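Local coordinates for protein L544 (Acanthamoeba polyphaga mimivirus, PDB 4AMQ) that probably transfers nucleotidyl groups, binds divalent metal ions and is found in the virion, at residues Ile42-Asp47 / Leu197-Phe202. Sequence-based numbering, arbitrary orientation.
Sequences ILVVPD and LLLQYF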
ATOM      1  N   ILE A  42       2.341 -12.357 -14.075  1.00 33.65           N
ATOM      2  CA  ILE A  42       3.124 -11.662 -13.056  1.00 34.23           C
ATOM      3  C   ILE A  42       3.666 -12.568 -11.955  1.00 32.57           C
ATOM      4  O   ILE A  42       4.571 -12.172 -11.214  1.00 33.07           O
ATOM      5  CB  ILE A  42       2.323 -10.507 -12.407  1.00 30.03           C
ATOM      6  CG1 ILE A  42       1.187 -11.058 -11.541  1.00 33.88           C
ATOM      7  CG2 ILE A  42       1.791  -9.565 -13.472  1.00 28.94           C
ATOM      8  CD1 ILE A  42       0.398  -9.986 -10.804  1.00 31.46           C
ATOM      9  N   LEU A  43       3.114 -13.771 -11.835  1.00 33.04           N
ATOM     10  CA  LEU A  43       3.579 -14.712 -10.815  1.00 33.19           C
ATOM     11  C   LEU A  43       4.910 -15.355 -11.203  1.00 29.98           C
ATOM     12  O   LEU A  43       5.182 -15.579 -12.381  1.00 33.58           O
ATOM     13  CB  LEU A  43       2.529 -15.795 -10.551  1.00 34.67           C
ATOM     14  CG  LEU A  43       1.246 -15.377  -9.829  1.00 36.16           C
ATOM     15  CD1 LEU A  43       0.244 -16.518  -9.818  1.00 35.22           C
ATOM     16  CD2 LEU A  43       1.545 -14.908  -8.414  1.00 32.24           C
ATOM     17  N   VAL A  44       5.740 -15.642 -10.205  1.00 33.25           N
ATOM     18  CA  VAL A  44       6.992 -16.355 -10.440  1.00 34.22           C
ATOM     19  C   VAL A  44       6.710 -17.806 -10.832  1.00 38.12           C
ATOM     20  O   VAL A  44       7.318 -18.339 -11.759  1.00 37.33           O
ATOM     21  CB  VAL A  44       7.903 -16.317  -9.200  1.00 36.54           C
ATOM     22  CG1 VAL A  44       9.108 -17.224  -9.397  1.00 35.70           C
ATOM     23  CG2 VAL A  44       8.343 -14.890  -8.911  1.00 30.51           C
ATOM     24  N   VAL A  45       5.787 -18.436 -10.110  1.00 38.00           N
ATOM     25  CA  VAL A  45       5.260 -19.743 -10.486  1.00 34.30           C
ATOM     26  C   VAL A  45       3.739 -19.640 -10.593  1.00 32.06           C
ATOM     27  O   VAL A  45       3.056 -19.422  -9.594  1.00 35.61           O
ATOM     28  CB  VAL A  45       5.650 -20.836  -9.465  1.00 37.92           C
ATOM     29  CG1 VAL A  45       5.041 -22.174  -9.852  1.00 38.34           C
ATOM     30  CG2 VAL A  45       7.157 -20.954  -9.372  1.00 36.84           C
ATOM     31  N   PRO A  46       3.207 -19.772 -11.817  1.00 34.48           N
ATOM     32  CA  PRO A  46       1.789 -19.549 -12.123  1.00 36.68           C
ATOM     33  C   PRO A  46       0.849 -20.638 -11.608  1.00 41.49           C
ATOM     34  O   PRO A  46      -0.343 -20.373 -11.434  1.00 38.29           O
ATOM     35  CB  PRO A  46       1.760 -19.532 -13.657  1.00 40.15           C
ATOM     36  CG  PRO A  46       3.185 -19.333 -14.079  1.00 43.09           C
ATOM     37  CD  PRO A  46       3.995 -20.015 -13.035  1.00 33.88           C
ATOM     38  N   ASP A  47       1.371 -21.840 -11.378  1.00 43.68           N
ATOM     39  CA  ASP A  47       0.542 -22.967 -10.954  1.00 43.57           C
ATOM     40  C   ASP A  47      -0.364 -22.597  -9.782  1.00 43.26           C
ATOM     41  O   ASP A  47       0.104 -22.107  -8.755  1.00 43.70           O
ATOM     42  CB  ASP A  47       1.415 -24.172 -10.592  1.00 45.96           C
ATOM     43  CG  ASP A  47       2.347 -24.578 -11.721  1.00 53.24           C
ATOM     44  OD1 ASP A  47       2.090 -24.186 -12.880  1.00 54.27           O
ATOM     45  OD2 ASP A  47       3.337 -25.295 -11.451  1.00 53.80           O
ATOM     46  N   LEU A 197      11.180 -12.452  -1.205  1.00 37.82           N
ATOM     47  CA  LEU A 197      11.212 -11.138  -1.836  1.00 39.87           C
ATOM     48  C   LEU A 197       9.797 -10.716  -2.214  1.00 37.81           C
ATOM     49  O   LEU A 197       8.921 -11.560  -2.420  1.00 34.69           O
ATOM     50  CB  LEU A 197      12.141 -11.127  -3.054  1.00 39.66           C
ATOM     51  CG  LEU A 197      11.838 -12.059  -4.228  1.00 40.80           C
ATOM     52  CD1 LEU A 197      10.800 -11.440  -5.154  1.00 36.35           C
ATOM     53  CD2 LEU A 197      13.115 -12.368  -4.998  1.00 38.60           C
ATOM     54  N   LEU A 198       9.569  -9.408  -2.288  1.00 34.89           N
ATOM     55  CA  LEU A 198       8.241  -8.890  -2.599  1.00 30.95           C
ATOM     56  C   LEU A 198       8.243  -8.187  -3.947  1.00 29.58           C
ATOM     57  O   LEU A 198       9.059  -7.291  -4.181  1.00 29.12           O
ATOM     58  CB  LEU A 198       7.772  -7.916  -1.512  1.00 32.85           C
ATOM     59  CG  LEU A 198       6.373  -7.311  -1.662  1.00 39.58           C
ATOM     60  CD1 LEU A 198       5.312  -8.362  -1.388  1.00 36.65           C
ATOM     61  CD2 LEU A 198       6.187  -6.123  -0.728  1.00 39.70           C
ATOM     62  N   LEU A 199       7.342  -8.608  -4.832  1.00 29.77           N
ATOM     63  CA  LEU A 199       7.152  -7.941  -6.114  1.00 31.72           C
ATOM     64  C   LEU A 199       6.001  -6.945  -6.002  1.00 28.86           C
ATOM     65  O   LEU A 199       4.859  -7.334  -5.746  1.00 31.64           O
ATOM     66  CB  LEU A 199       6.851  -8.964  -7.213  1.00 27.01           C
ATOM     67  CG  LEU A 199       7.872 -10.081  -7.447  1.00 30.84           C
ATOM     68  CD1 LEU A 199       7.361 -11.083  -8.478  1.00 29.11           C
ATOM     69  CD2 LEU A 199       9.215  -9.509  -7.871  1.00 23.90           C
ATOM     70  N   GLN A 200       6.293  -5.663  -6.183  1.00 27.50           N
ATOM     71  CA  GLN A 200       5.248  -4.645  -6.113  1.00 27.65           C
ATOM     72  C   GLN A 200       4.843  -4.156  -7.496  1.00 27.89           C
ATOM     73  O   GLN A 200       5.537  -3.351  -8.116  1.00 26.48           O
ATOM     74  CB  GLN A 200       5.671  -3.473  -5.228  1.00 30.26           C
ATOM     75  CG  GLN A 200       5.621  -3.794  -3.742  1.00 40.37           C
ATOM     76  CD  GLN A 200       5.845  -2.575  -2.874  1.00 43.99           C
ATOM     77  OE1 GLN A 200       6.508  -1.623  -3.282  1.00 42.90           O
ATOM     78  NE2 GLN A 200       5.284  -2.596  -1.671  1.00 47.67           N
ATOM     79  N   TYR A 201       3.709  -4.655  -7.971  1.00 24.60           N
ATOM     80  CA  TYR A 201       3.221  -4.319  -9.297  1.00 26.79           C
ATOM     81  C   TYR A 201       2.146  -3.246  -9.225  1.00 27.68           C
ATOM     82  O   TYR A 201       1.478  -3.082  -8.202  1.00 28.50           O
ATOM     83  CB  TYR A 201       2.598  -5.550  -9.969  1.00 29.76           C
ATOM     84  CG  TYR A 201       3.547  -6.655 -10.399  1.00 29.06           C
ATOM     85  CD1 TYR A 201       4.201  -6.597 -11.623  1.00 27.67           C
ATOM     86  CD2 TYR A 201       3.741  -7.782  -9.607  1.00 31.49           C
ATOM     87  CE1 TYR A 201       5.045  -7.612 -12.033  1.00 29.41           C
ATOM     88  CE2 TYR A 201       4.584  -8.807 -10.009  1.00 29.93           C
ATOM     89  CZ  TYR A 201       5.233  -8.717 -11.225  1.00 31.84           C
ATOM     90  OH  TYR A 201       6.075  -9.730 -11.636  1.00 29.87           O
ATOM     91  N   PHE A 202       1.987  -2.518 -10.322  1.00 23.36           N
ATOM     92  CA  PHE A 202       0.748  -1.806 -10.582  1.00 27.94           C
ATOM     93  C   PHE A 202       0.222  -2.251 -11.942  1.00 25.17           C
ATOM     94  O   PHE A 202       0.964  -2.316 -12.918  1.00 26.04           O
ATOM     95  CB  PHE A 202       0.921  -0.288 -10.466  1.00 22.62           C
ATOM     96  CG  PHE A 202       0.853   0.204  -9.052  1.00 24.28           C
ATOM     97  CD1 PHE A 202      -0.369   0.518  -8.476  1.00 26.26           C
ATOM     98  CD2 PHE A 202       2.002   0.306  -8.280  1.00 27.32           C
ATOM     99  CE1 PHE A 202      -0.445   0.951  -7.164  1.00 27.02           C
ATOM    100  CE2 PHE A 202       1.934   0.739  -6.970  1.00 28.54           C
ATOM    101  CZ  PHE A 202       0.706   1.063  -6.409  1.00 30.95           C
TER
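Tyr201 reaches out from strand 196-204 and meets Ile42, the last residue of helix 28-42, in two ways at once: the ring packs against the isoleucine side chain, and the hydroxyl turns to its carbonyl. The pair illustrates how one aromatic side chain can meet a helix end with both its ring face and its hydroxyl. CB of Ile42 sits over one face of the ring, displaced toward the hydroxyl-bearing rim, 3.8 Å from the ring centroid and 21° off the normal, a CH-pi contact. Its closest ring atom is CZ of Tyr201, 3.6 Å from CB of Ile42. CG2 of Ile42 also lies over the ring, 4.1 Å from CE1 of Tyr201. The extended outer chain (chi2 177°) brings CD1 of Ile42 just outside the ring outline, 4.2 Å from CD2 of Tyr201. The Ile42 carbonyl O stands above the ring plane on the same side as CB, and OH of Tyr201 donates to it a weak hydrogen bond of 2.9 Å, tilted out of that plane.

Packing is sparser one step further along the loop. CG2 of Val44 and CD1 of Leu199 form a single methyl pair at 4.0 Å, their side chains crossing at about a right angle; these two residues bury less than half the area that Ile42 and Tyr201 do. After Val44 the loop turns away from strand 196-204, toward partly exposed Pro46 and exposed Asp47.

Within the nucleotidyltransferase domain, the contact lies in the layer between the mixed sheet and the helices and loops covering it. Leu89 of helix 82-93 touches both Val44 and Tyr201, and Arg85 of that helix hydrogen-bonds the Val44 carbonyl. Ile42 also rests on Ile99 and Phe212, from the two strands that flank 196-204 in the sheet.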